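Local coordinates for digeranylgeranylglycerophospholipid reductase (Sulfolobus acidocaldarius, PDB 3ATR), which reduces the geranylgeranyl chains of archaeal membrane phospholipids to saturated phytanyl chains, using one bound FAD per subunit, at residues 52-57 / 91-96; 76-81 / 197-202; 203-208 / 218-223. All coordinates share one frame; numbering follows the deposited sequence.

Interaction 1. Residues 52-57 / 91-96. With PPV (pyrophosphate), chain D; DD9 (nonane), chain C.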
loop_
_atom_site.group_PDB
_atom_site.type_symbol
_atom_site.label_atom_id
_atom_site.label_comp_id
_atom_site.label_asym_id
_atom_site.label_seq_id
_atom_site.Cartn_x
_atom_site.Cartn_y
_atom_site.Cartn_z
ATOM N N VAL A 52 -9.255 -5.979 -3.028
ATOM C CA VAL A 52 -9.290 -5.328 -1.715
ATOM C C VAL A 52 -10.177 -6.156 -0.787
ATOM O O VAL A 52 -11.296 -6.497 -1.134
ATOM C CB VAL A 52 -9.808 -3.856 -1.780
ATOM C CG1 VAL A 52 -9.665 -3.159 -0.375
ATOM C CG2 VAL A 52 -9.066 -3.043 -2.835
ATOM N N SER A 53 -9.710 -6.411 0.425
ATOM C CA SER A 53 -10.523 -7.208 1.347
ATOM C C SER A 53 -11.765 -6.469 1.802
ATOM O O SER A 53 -11.765 -5.250 1.951
ATOM C CB SER A 53 -9.709 -7.631 2.605
ATOM O OG SER A 53 -9.620 -6.531 3.473
ATOM N N LYS A 54 -12.820 -7.230 2.065
ATOM C CA LYS A 54 -14.002 -6.692 2.693
ATOM C C LYS A 54 -13.655 -6.178 4.097
ATOM O O LYS A 54 -14.209 -5.173 4.520
ATOM C CB LYS A 54 -15.108 -7.774 2.752
ATOM C CG LYS A 54 -16.391 -7.298 3.423
ATOM C CD LYS A 54 -17.427 -8.420 3.345
ATOM C CE LYS A 54 -18.365 -8.388 4.542
ATOM N NZ LYS A 54 -19.325 -9.550 4.469
ATOM N N ALA A 55 -12.715 -6.836 4.800
ATOM C CA ALA A 55 -12.360 -6.407 6.184
ATOM C C ALA A 55 -11.850 -4.944 6.207
ATOM O O ALA A 55 -12.127 -4.212 7.166
ATOM C CB ALA A 55 -11.320 -7.319 6.773
ATOM N N HIS A 56 -11.133 -4.517 5.151
ATOM C CA HIS A 56 -10.674 -3.128 5.054
ATOM C C HIS A 56 -11.814 -2.141 4.990
ATOM O O HIS A 56 -11.712 -1.053 5.542
ATOM C CB HIS A 56 -9.718 -2.875 3.868
ATOM C CG HIS A 56 -8.318 -3.253 4.180
ATOM N ND1 HIS A 56 -7.638 -2.704 5.243
ATOM C CD2 HIS A 56 -7.504 -4.191 3.649
ATOM C CE1 HIS A 56 -6.428 -3.241 5.307
ATOM N NE2 HIS A 56 -6.324 -4.149 4.352
ATOM N N PHE A 57 -12.859 -2.498 4.274
ATOM C CA PHE A 57 -14.028 -1.620 4.218
ATOM C C PHE A 57 -14.698 -1.622 5.591
ATOM O O PHE A 57 -15.074 -0.554 6.094
ATOM C CB PHE A 57 -15.012 -2.082 3.120
ATOM C CG PHE A 57 -14.496 -1.835 1.725
ATOM C CD1 PHE A 57 -14.801 -0.640 1.045
ATOM C CD2 PHE A 57 -13.661 -2.754 1.108
ATOM C CE1 PHE A 57 -14.269 -0.373 -0.211
ATOM C CE2 PHE A 57 -13.131 -2.485 -0.156
ATOM C CZ PHE A 57 -13.455 -1.298 -0.813
ATOM N N ASN A 91 -9.543 -18.952 3.130
ATOM C CA ASN A 91 -10.869 -18.343 2.929
ATOM C C ASN A 91 -10.986 -16.961 3.529
ATOM O O ASN A 91 -10.390 -16.676 4.567
ATOM C CB ASN A 91 -11.999 -19.243 3.434
ATOM C CG ASN A 91 -12.007 -20.596 2.749
ATOM O OD1 ASN A 91 -11.910 -20.702 1.516
ATOM N ND2 ASN A 91 -12.125 -21.645 3.548
ATOM N N GLY A 92 -11.762 -16.105 2.865
ATOM C CA GLY A 92 -11.966 -14.730 3.312
ATOM C C GLY A 92 -12.582 -13.907 2.192
ATOM O O GLY A 92 -12.284 -14.143 0.998
ATOM N N GLU A 93 -13.426 -12.948 2.562
ATOM C CA GLU A 93 -14.199 -12.180 1.596
ATOM C C GLU A 93 -13.472 -10.935 1.114
ATOM O O GLU A 93 -12.775 -10.256 1.878
ATOM C CB GLU A 93 -15.551 -11.786 2.170
ATOM C CG GLU A 93 -16.494 -12.970 2.343
ATOM C CD GLU A 93 -17.774 -12.564 3.005
ATOM O OE1 GLU A 93 -17.901 -12.802 4.227
ATOM O OE2 GLU A 93 -18.649 -11.991 2.319
ATOM N N GLY A 94 -13.671 -10.629 -0.158
ATOM C CA GLY A 94 -13.078 -9.429 -0.730
ATOM C C GLY A 94 -13.737 -9.079 -2.028
ATOM O O GLY A 94 -14.721 -9.707 -2.446
ATOM N N PHE A 95 -13.185 -8.063 -2.672
ATOM C CA PHE A 95 -13.787 -7.545 -3.872
ATOM C C PHE A 95 -12.699 -7.395 -4.924
ATOM O O PHE A 95 -11.631 -6.896 -4.626
ATOM C CB PHE A 95 -14.382 -6.168 -3.581
ATOM C CG PHE A 95 -15.347 -6.162 -2.431
ATOM C CD1 PHE A 95 -16.597 -6.788 -2.562
ATOM C CD2 PHE A 95 -15.020 -5.544 -1.222
ATOM C CE1 PHE A 95 -17.527 -6.769 -1.514
ATOM C CE2 PHE A 95 -15.922 -5.539 -0.155
ATOM C CZ PHE A 95 -17.164 -6.150 -0.283
ATOM N N GLU A 96 -13.013 -7.828 -6.135
ATOM C CA GLU A 96 -12.316 -7.380 -7.369
ATOM C C GLU A 96 -13.075 -6.206 -7.990
ATOM O O GLU A 96 -14.234 -6.328 -8.462
ATOM C CB GLU A 96 -12.166 -8.530 -8.364
ATOM C CG GLU A 96 -10.812 -9.127 -8.382
ATOM C CD GLU A 96 -9.755 -8.148 -8.872
ATOM O OE1 GLU A 96 -8.605 -8.247 -8.423
ATOM O OE2 GLU A 96 -10.080 -7.282 -9.706
HETATM O O11 PPV D . -3.011 -7.599 5.056
HETATM P P1 PPV D . -4.028 -6.501 4.890
HETATM O O21 PPV D . -4.884 -6.243 6.102
HETATM O O31 PPV D . -3.575 -5.256 4.170
HETATM O OPP PPV D . -5.058 -7.088 3.811
HETATM P P2 PPV D . -6.005 -8.346 4.121
HETATM O O12 PPV D . -7.020 -7.825 5.123
HETATM O O22 PPV D . -6.545 -8.622 2.742
HETATM O O32 PPV D . -5.081 -9.420 4.651
HETATM C C1 DD9 C . -9.906 -11.536 -0.075
HETATM C C2 DD9 C . -9.270 -10.435 -0.913
HETATM C C3 DD9 C . -8.032 -9.949 -0.188
HETATM C C4 DD9 C . -7.389 -8.806 -0.960
HETATM C C5 DD9 C . -6.158 -9.308 -1.697
HETATM C C6 DD9 C . -5.065 -8.244 -1.580
HETATM C C7 DD9 C . -3.705 -8.667 -2.127
HETATM C C8 DD9 C . -3.475 -7.765 -3.341
HETATM C C9 DD9 C . -2.080 -7.270 -3.639
HETATM O O HOH W 1 -12.335 -9.629 4.585
#

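Interaction 2. Residues 76-81 / 197-202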
loop_
_atom_site.group_PDB
_atom_site.type_symbol
_atom_site.label_atom_id
_atom_site.label_comp_id
_atom_site.label_asym_id
_atom_site.label_seq_id
_atom_site.Cartn_x
_atom_site.Cartn_y
_atom_site.Cartn_z
ATOM N N GLY A 76 -11.839 -16.155 -1.382
ATOM C CA GLY A 76 -10.532 -16.509 -0.835
ATOM C C GLY A 76 -9.388 -16.485 -1.800
ATOM O O GLY A 76 -9.516 -15.962 -2.917
ATOM N N ILE A 77 -8.247 -17.021 -1.350
ATOM C CA ILE A 77 -7.018 -17.020 -2.117
ATOM C C ILE A 77 -6.445 -18.418 -2.105
ATOM O O ILE A 77 -6.409 -19.083 -1.045
ATOM C CB ILE A 77 -5.981 -16.047 -1.492
ATOM C CG1 ILE A 77 -6.589 -14.639 -1.369
ATOM C CG2 ILE A 77 -4.677 -16.073 -2.276
ATOM C CD1 ILE A 77 -5.728 -13.625 -0.614
ATOM N N LYS A 78 -5.992 -18.845 -3.271
ATOM C CA LYS A 78 -5.189 -20.044 -3.402
ATOM C C LYS A 78 -3.723 -19.624 -3.550
ATOM O O LYS A 78 -3.357 -18.929 -4.505
ATOM C CB LYS A 78 -5.635 -20.832 -4.612
ATOM C CG LYS A 78 -7.104 -21.281 -4.557
ATOM C CD LYS A 78 -7.223 -22.701 -4.145
ATOM C CE LYS A 78 -8.684 -23.177 -4.038
ATOM N NZ LYS A 78 -9.363 -23.097 -5.346
ATOM N N LEU A 79 -2.889 -20.070 -2.614
ATOM C CA LEU A 79 -1.462 -19.799 -2.632
ATOM C C LEU A 79 -0.697 -21.047 -3.086
ATOM O O LEU A 79 -0.843 -22.151 -2.496
ATOM C CB LEU A 79 -1.031 -19.380 -1.227
ATOM C CG LEU A 79 0.393 -18.903 -1.006
ATOM C CD1 LEU A 79 0.601 -17.544 -1.689
ATOM C CD2 LEU A 79 0.688 -18.805 0.515
ATOM N N TYR A 80 0.103 -20.877 -4.135
ATOM C CA TYR A 80 0.821 -21.984 -4.755
ATOM C C TYR A 80 2.312 -21.973 -4.427
ATOM O O TYR A 80 2.980 -20.930 -4.567
ATOM C CB TYR A 80 0.689 -21.934 -6.276
ATOM C CG TYR A 80 -0.712 -22.142 -6.817
ATOM C CD1 TYR A 80 -1.030 -23.288 -7.545
ATOM C CD2 TYR A 80 -1.714 -21.171 -6.628
ATOM C CE1 TYR A 80 -2.324 -23.483 -8.077
ATOM C CE2 TYR A 80 -3.016 -21.359 -7.148
ATOM C CZ TYR A 80 -3.304 -22.519 -7.864
ATOM O OH TYR A 80 -4.564 -22.720 -8.386
ATOM N N SER A 81 2.836 -23.140 -4.034
ATOM C CA SER A 81 4.285 -23.318 -3.852
ATOM C C SER A 81 5.012 -23.170 -5.203
ATOM O O SER A 81 4.420 -23.423 -6.266
ATOM C CB SER A 81 4.568 -24.715 -3.244
ATOM O OG SER A 81 4.179 -25.725 -4.166
ATOM N N ILE A 197 -13.231 -19.585 -16.152
ATOM C CA ILE A 197 -12.205 -19.693 -15.166
ATOM C C ILE A 197 -12.635 -20.619 -14.039
ATOM O O ILE A 197 -13.758 -20.499 -13.516
ATOM C CB ILE A 197 -11.919 -18.275 -14.589
ATOM C CG1 ILE A 197 -11.278 -17.392 -15.676
ATOM C CG2 ILE A 197 -11.065 -18.378 -13.374
ATOM C CD1 ILE A 197 -11.153 -15.861 -15.264
ATOM N N GLU A 198 -11.749 -21.536 -13.663
ATOM C CA GLU A 198 -12.041 -22.490 -12.585
ATOM C C GLU A 198 -11.975 -21.753 -11.241
ATOM O O GLU A 198 -11.029 -20.992 -10.998
ATOM C CB GLU A 198 -11.013 -23.633 -12.604
ATOM C CG GLU A 198 -11.089 -24.690 -11.457
ATOM C CD GLU A 198 -10.196 -25.927 -11.723
ATOM O OE1 GLU A 198 -9.367 -25.887 -12.673
ATOM O OE2 GLU A 198 -10.330 -26.945 -10.992
ATOM N N ASP A 199 -12.968 -21.988 -10.374
ATOM C CA ASP A 199 -13.049 -21.323 -9.065
ATOM C C ASP A 199 -12.836 -19.829 -9.199
ATOM O O ASP A 199 -11.912 -19.270 -8.607
ATOM C CB ASP A 199 -12.041 -21.923 -8.055
ATOM C CG ASP A 199 -12.378 -23.377 -7.708
ATOM O OD1 ASP A 199 -13.569 -23.647 -7.501
ATOM O OD2 ASP A 199 -11.463 -24.226 -7.666
ATOM N N HIS A 200 -13.688 -19.184 -9.999
ATOM C CA HIS A 200 -13.472 -17.771 -10.310
ATOM C C HIS A 200 -13.679 -16.821 -9.134
ATOM O O HIS A 200 -13.419 -15.627 -9.264
ATOM C CB HIS A 200 -14.276 -17.339 -11.537
ATOM C CG HIS A 200 -15.710 -17.036 -11.235
ATOM N ND1 HIS A 200 -16.680 -18.014 -11.184
ATOM C CD2 HIS A 200 -16.336 -15.865 -10.971
ATOM C CE1 HIS A 200 -17.844 -17.462 -10.893
ATOM N NE2 HIS A 200 -17.667 -16.159 -10.763
ATOM N N ASP A 201 -14.110 -17.343 -7.989
ATOM C CA ASP A 201 -14.229 -16.537 -6.787
ATOM C C ASP A 201 -12.975 -16.626 -5.934
ATOM O O ASP A 201 -12.940 -16.064 -4.829
ATOM C CB ASP A 201 -15.463 -16.917 -5.942
ATOM C CG ASP A 201 -15.584 -18.405 -5.665
ATOM O OD1 ASP A 201 -15.060 -19.281 -6.401
ATOM O OD2 ASP A 201 -16.261 -18.704 -4.679
ATOM N N TYR A 202 -11.940 -17.300 -6.439
ATOM C CA TYR A 202 -10.651 -17.384 -5.719
ATOM C C TYR A 202 -9.516 -16.702 -6.487
ATOM O O TYR A 202 -9.310 -17.001 -7.669
ATOM C CB TYR A 202 -10.257 -18.840 -5.488
ATOM C CG TYR A 202 -10.994 -19.375 -4.300
ATOM C CD1 TYR A 202 -10.411 -19.386 -3.046
ATOM C CD2 TYR A 202 -12.316 -19.770 -4.426
ATOM C CE1 TYR A 202 -11.124 -19.833 -1.925
ATOM C CE2 TYR A 202 -13.024 -20.198 -3.334
ATOM C CZ TYR A 202 -12.422 -20.236 -2.090
ATOM O OH TYR A 202 -13.156 -20.684 -1.002
#

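Interaction 3. Residues 203-208 / 218-223. With FDA (dihydroflavine-adenine dinucleotide), chain B.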
loop_
_atom_site.group_PDB
_atom_site.type_symbol
_atom_site.label_atom_id
_atom_site.label_comp_id
_atom_site.label_asym_id
_atom_site.label_seq_id
_atom_site.Cartn_x
_atom_site.Cartn_y
_atom_site.Cartn_z
ATOM N N LEU A 203 -8.815 -15.800 -5.810
ATOM C CA LEU A 203 -7.560 -15.242 -6.336
ATOM C C LEU A 203 -6.501 -16.342 -6.270
ATOM O O LEU A 203 -6.618 -17.250 -5.454
ATOM C CB LEU A 203 -7.101 -14.064 -5.475
ATOM C CG LEU A 203 -8.122 -12.926 -5.241
ATOM C CD1 LEU A 203 -7.576 -11.816 -4.312
ATOM C CD2 LEU A 203 -8.614 -12.336 -6.615
ATOM N N ARG A 204 -5.487 -16.253 -7.134
ATOM C CA ARG A 204 -4.407 -17.237 -7.171
ATOM C C ARG A 204 -3.135 -16.425 -7.005
ATOM O O ARG A 204 -2.973 -15.418 -7.680
ATOM C CB ARG A 204 -4.364 -17.966 -8.483
ATOM C CG ARG A 204 -5.610 -18.797 -8.750
ATOM C CD ARG A 204 -5.501 -19.467 -10.106
ATOM N NE ARG A 204 -6.792 -19.901 -10.561
ATOM C CZ ARG A 204 -7.065 -20.341 -11.790
ATOM N NH1 ARG A 204 -6.110 -20.430 -12.729
ATOM N NH2 ARG A 204 -8.303 -20.698 -12.088
ATOM N N ILE A 205 -2.275 -16.841 -6.086
ATOM C CA ILE A 205 -0.994 -16.157 -5.905
ATOM C C ILE A 205 0.072 -17.220 -5.954
ATOM O O ILE A 205 -0.035 -18.235 -5.264
ATOM C CB ILE A 205 -0.968 -15.416 -4.560
ATOM C CG1 ILE A 205 -1.785 -14.145 -4.655
ATOM C CG2 ILE A 205 0.481 -15.127 -4.099
ATOM C CD1 ILE A 205 -1.949 -13.407 -3.353
ATOM N N PHE A 206 1.065 -17.020 -6.817
ATOM C CA PHE A 206 2.088 -18.027 -7.064
ATOM C C PHE A 206 3.401 -17.520 -6.531
ATOM O O PHE A 206 3.915 -16.490 -7.008
ATOM C CB PHE A 206 2.228 -18.285 -8.550
ATOM C CG PHE A 206 0.948 -18.600 -9.229
ATOM C CD1 PHE A 206 0.475 -19.925 -9.301
ATOM C CD2 PHE A 206 0.201 -17.562 -9.815
ATOM C CE1 PHE A 206 -0.732 -20.205 -9.928
ATOM C CE2 PHE A 206 -0.992 -17.821 -10.450
ATOM C CZ PHE A 206 -1.482 -19.142 -10.515
ATOM N N ILE A 207 3.915 -18.218 -5.519
ATOM C CA ILE A 207 5.207 -17.887 -4.934
ATOM C C ILE A 207 6.304 -18.605 -5.736
ATOM O O ILE A 207 6.166 -19.800 -6.077
ATOM C CB ILE A 207 5.274 -18.333 -3.470
ATOM C CG1 ILE A 207 4.033 -17.829 -2.698
ATOM C CG2 ILE A 207 6.607 -17.897 -2.858
ATOM C CD1 ILE A 207 3.992 -18.198 -1.267
ATOM N N ASP A 208 7.366 -17.876 -6.067
ATOM C CA ASP A 208 8.437 -18.420 -6.874
ATOM C C ASP A 208 9.528 -17.370 -6.917
ATOM O O ASP A 208 9.338 -16.290 -7.513
ATOM C CB ASP A 208 7.954 -18.787 -8.287
ATOM C CG ASP A 208 8.917 -19.727 -9.022
ATOM O OD1 ASP A 208 10.146 -19.448 -9.021
ATOM O OD2 ASP A 208 8.443 -20.747 -9.610
ATOM N N TRP A 218 0.412 -13.302 -9.905
ATOM C CA TRP A 218 -0.976 -13.451 -9.517
ATOM C C TRP A 218 -1.914 -13.638 -10.715
ATOM O O TRP A 218 -1.590 -13.282 -11.846
ATOM C CB TRP A 218 -1.442 -12.263 -8.669
ATOM C CG TRP A 218 -1.594 -10.980 -9.403
ATOM C CD1 TRP A 218 -2.689 -10.534 -10.109
ATOM C CD2 TRP A 218 -0.642 -9.902 -9.415
ATOM N NE1 TRP A 218 -2.467 -9.253 -10.589
ATOM C CE2 TRP A 218 -1.213 -8.842 -10.194
ATOM C CE3 TRP A 218 0.623 -9.722 -8.840
ATOM C CZ2 TRP A 218 -0.557 -7.606 -10.397
ATOM C CZ3 TRP A 218 1.307 -8.482 -9.075
ATOM C CH2 TRP A 218 0.699 -7.452 -9.869
ATOM N N TYR A 219 -3.064 -14.221 -10.429
ATOM C CA TYR A 219 -4.099 -14.474 -11.417
ATOM C C TYR A 219 -5.366 -14.131 -10.641
ATOM O O TYR A 219 -5.754 -14.873 -9.742
ATOM C CB TYR A 219 -3.988 -15.945 -11.868
ATOM C CG TYR A 219 -5.048 -16.440 -12.819
ATOM C CD1 TYR A 219 -4.742 -16.666 -14.173
ATOM C CD2 TYR A 219 -6.337 -16.785 -12.362
ATOM C CE1 TYR A 219 -5.690 -17.159 -15.039
ATOM C CE2 TYR A 219 -7.282 -17.301 -13.242
ATOM C CZ TYR A 219 -6.954 -17.473 -14.558
ATOM O OH TYR A 219 -7.932 -17.971 -15.423
ATOM N N PHE A 220 -5.939 -12.936 -10.900
ATOM C CA PHE A 220 -7.048 -12.429 -10.082
ATOM C C PHE A 220 -8.293 -12.334 -10.975
ATOM O O PHE A 220 -8.393 -11.383 -11.734
ATOM C CB PHE A 220 -6.765 -11.009 -9.577
ATOM C CG PHE A 220 -5.752 -10.899 -8.446
ATOM C CD1 PHE A 220 -5.179 -12.023 -7.854
ATOM C CD2 PHE A 220 -5.456 -9.608 -7.935
ATOM C CE1 PHE A 220 -4.264 -11.881 -6.763
ATOM C CE2 PHE A 220 -4.538 -9.439 -6.860
ATOM C CZ PHE A 220 -3.966 -10.575 -6.275
ATOM N N PRO A 221 -9.229 -13.303 -10.868
ATOM C CA PRO A 221 -10.389 -13.241 -11.769
ATOM C C PRO A 221 -11.274 -12.033 -11.542
ATOM O O PRO A 221 -11.558 -11.649 -10.389
ATOM C CB PRO A 221 -11.149 -14.554 -11.478
ATOM C CG PRO A 221 -10.086 -15.515 -10.983
ATOM C CD PRO A 221 -9.201 -14.571 -10.106
ATOM N N LYS A 222 -11.673 -11.389 -12.633
ATOM C CA LYS A 222 -12.598 -10.261 -12.536
ATOM C C LYS A 222 -13.990 -10.675 -13.014
ATOM O O LYS A 222 -14.830 -9.838 -13.266
ATOM C CB LYS A 222 -12.071 -9.078 -13.350
ATOM C CG LYS A 222 -10.834 -8.443 -12.729
ATOM C CD LYS A 222 -10.310 -7.313 -13.611
ATOM C CE LYS A 222 -9.572 -6.268 -12.772
ATOM N NZ LYS A 222 -10.604 -5.328 -12.162
ATOM N N GLY A 223 -14.206 -11.986 -13.105
ATOM C CA GLY A 223 -15.473 -12.555 -13.595
ATOM C C GLY A 223 -15.236 -13.957 -14.114
ATOM O O GLY A 223 -14.171 -14.544 -13.930
HETATM P PA FDA B . -2.701 6.583 -6.594
HETATM O O1A FDA B . -1.442 6.432 -7.402
HETATM O O2A FDA B . -3.861 5.675 -6.911
HETATM O O5B FDA B . -3.322 8.025 -6.801
HETATM C C5B FDA B . -2.445 9.208 -6.784
HETATM C C4B FDA B . -3.125 10.309 -7.594
HETATM O O4B FDA B . -2.361 11.514 -7.503
HETATM C C3B FDA B . -3.230 9.971 -9.082
HETATM O O3B FDA B . -4.620 9.905 -9.458
HETATM C C2B FDA B . -2.442 11.078 -9.766
HETATM O O2B FDA B . -3.020 11.577 -10.967
HETATM C C1B FDA B . -2.441 12.211 -8.756
HETATM N N9A FDA B . -1.245 13.075 -8.755
HETATM C C8A FDA B . 0.050 12.694 -8.575
HETATM N N7A FDA B . 0.821 13.818 -8.508
HETATM C C5A FDA B . -0.035 14.892 -8.572
HETATM C C6A FDA B . 0.151 16.266 -8.552
HETATM N N6A FDA B . 1.407 16.801 -8.446
HETATM N N1A FDA B . -0.950 17.071 -8.675
HETATM C C2A FDA B . -2.219 16.576 -8.797
HETATM N N3A FDA B . -2.408 15.220 -8.809
HETATM C C4A FDA B . -1.327 14.403 -8.724
HETATM N N1 FDA B . -3.197 -2.810 -3.828
HETATM C C2 FDA B . -4.328 -3.466 -3.538
HETATM O O2 FDA B . -4.955 -3.049 -2.548
HETATM N N3 FDA B . -4.772 -4.545 -4.279
HETATM C C4 FDA B . -4.105 -5.001 -5.358
HETATM O O4 FDA B . -4.522 -5.967 -6.010
HETATM C C4X FDA B . -2.842 -4.364 -5.733
HETATM N N5 FDA B . -2.100 -4.796 -6.788
HETATM C C5X FDA B . -1.243 -3.887 -7.336
HETATM C C6 FDA B . -0.737 -4.177 -8.611
HETATM C C7 FDA B . 0.124 -3.265 -9.247
HETATM C C7M FDA B . 0.601 -3.575 -10.679
HETATM C C8 FDA B . 0.493 -2.127 -8.572
HETATM C C8M FDA B . 1.409 -1.089 -9.235
HETATM C C9 FDA B . 0.014 -1.810 -7.262
HETATM C C9A FDA B . -0.885 -2.715 -6.633
HETATM N N10 FDA B . -1.379 -2.457 -5.302
HETATM C C10 FDA B . -2.468 -3.196 -4.906
HETATM C "C1'" FDA B . -1.161 -1.121 -4.695
HETATM C "C2'" FDA B . -2.298 -0.094 -4.913
HETATM O "O2'" FDA B . -2.634 -0.009 -6.299
HETATM C "C3'" FDA B . -1.829 1.280 -4.423
HETATM O "O3'" FDA B . -1.163 1.071 -3.161
HETATM C "C4'" FDA B . -2.949 2.285 -4.194
HETATM O "O4'" FDA B . -3.767 2.354 -5.373
HETATM C "C5'" FDA B . -2.300 3.661 -3.970
HETATM O "O5'" FDA B . -3.357 4.623 -3.760
HETATM P P FDA B . -2.963 6.167 -3.712
HETATM O O1P FDA B . -4.264 6.958 -3.626
HETATM O O2P FDA B . -1.908 6.317 -2.647
HETATM O O3P FDA B . -2.150 6.472 -5.096
#

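Interaction 1. Residues 52-57 / 91-96
Glu93 meets Lys54 at two levels, backbone and side chain. Its carbonyl O accepts Lys54 N at 3.0 Å, and a water bridges it to Ala55 N. Farther out the side chains run alongside to a salt bridge, Lys54 NZ to Glu93 OE2 at 3.3 Å, weak as a hydrogen bond; OE2 has its stronger partner in Lys73. Gly94, with no side chain, lets the backbones close to 4.0 Å between its CA and Ser53 CA, while bound nonane packs on Gly94. Here strand 51-53, an outermost strand of a mixed sheet, runs antiparallel to 87-97 and turns into helix 54-59. Ser53 is the N-cap: its OG accepts His56 N, and His56 NE2 donates to pyrophosphate where phospholipid has been seen to bind this residue. Phe95 forms the hydrogen-bonded pair with Val52, Phe95 N to Val52 O at 2.9 Å and Val52 N to Phe95 O at 3.0 Å. With chi1 at -55°, CG lies beside the backbone N, and the ring packs against the first helical turn: CE2 comes within 3.6 Å of Lys54 CA. Its edge meets the face of Phe57 in an offset edge-to-face pair, centroids 5.5 Å apart and planes at 86°.

Interaction 2. Residues 76-81 / 197-202
Tyr202 lays its ring against the backbone of Gly76, its CD1 only 3.3 Å from Gly76 C. This is where strand 202-206 enters the mixed sheet as the parallel neighbour of strand 70-80, as a type I beta turn from Asp199 to Tyr202 runs into it. The turn is closed by Tyr202 N donating to Asp199 O at 2.9 Å, and it presents the aspartate and the tyrosine together to the side chain of Lys78. Glycine at position 76 bears no side chain on the ring's side of the sheet, permitting so close an approach: Gly76 N sits 3.8 Å above the plane of the Tyr202 ring, offset toward the rim.

The opposite face is taken by Lys78. Its ammonium NZ lies 4.6 Å from the ring centroid and 25° off the normal, a cation-pi contact, so the tyrosine is held between a glycine backbone and a positive charge. Chi1 of -60° sets Lys78 CG beside Tyr202 CB, and the bends at chi2 and chi4 turn NZ back over the ring and to Asp199, whose OD2 forms a salt bridge at 3.3 Å. Ring and carboxylate thus share one ammonium, an attraction probably moderated by solvent because Asp199 is exposed. Ile77 points away from the turn, and its side chain comes within about 4 Å, nearest atoms, of the bound nonane. At the far end of the tyrosine, Tyr202 OH is hydrogen-bonded to Asn91 OD1 on strand 87-97, while at the near end Tyr202 CA makes a CA-H...O contact of 3.3 Å with Gly76 O.

Interaction 3. Residues 203-208 / 218-223
Phe220 is a flat plate held between two bumps. On one face rests Leu203, whose CD1 stands 4.2 Å from the Phe220 ring centroid in a CH-pi contact; over the other lies the indole of Trp218, with CD1 3.4 Å above the centre of the Phe220 ring plane. Trp218 reaches there because CG sits between its backbone N and carbonyl carbon (chi1 71°). Ile205 CG1 fills the space at the rim of Phe220, near the ring plane. The rim also meets the reduced flavin, Phe220 CE2 lying 3.6 Å from O4 of FDA, and the indole reaches the isoalloxazine with Trp218 CH2 3.8 Å from FDA C6. This side of the hairpin therefore forms part of the flavin's surroundings, and nonane touches both Leu203 and Phe220.

The face bearing Arg204 and Tyr219 is built differently. There the extended arginine runs alongside the tyrosine and sets its guanidinium flat on the ring, centres 4.0 Å apart and planes only 8° from parallel. Arg204 NH2 is also bound by Glu198 O and Tyr219 OH by Asp256, which probably helps to hold the stack. Phe206 presents its ring edge to the root of the tyrosine, Phe206 CE2 being 3.8 Å from Tyr219 CB.

Between the two layers the backbones form a beta hairpin: Arg204 and Tyr219 are an antiparallel hydrogen-bonded pair, Arg204 N to Tyr219 O and Tyr219 N to Arg204 O, each 3.0 Å, and the axes of 203-206 and 218-221 are 4.8 Å apart at 177°. In the mixed sheet strand 70-80 flanks 202-206, with Leu203 and Ile205 hydrogen-bonded to it through their backbones, and strand 226-234 flanks 217-221, where Asn228 receives Trp218 NE1.

All three contacts belong to one mixed eight-stranded sheet. Across it come strands 51-53, 87-97, 70-80, 202-206 and 217-221, so interaction 1 lies at one outer end, interaction 2 at the junction of 70-80 with the turn before 202-206, and interaction 3 on the next pair. Centres of interactions 2 and 3 are about 6 Å apart, those of 1 and 2 about 14 Å, and 1 and 3 about 15 Å. Along the chain interactions 1 and 2 interleave, and both close before interaction 3 opens. Glu96 joins 1 to 3 through a salt bridge with Lys222. The pyrophosphate at interaction 1, probably marking the lipid phosphate position, and the flavin at interaction 3 are served by one sheet.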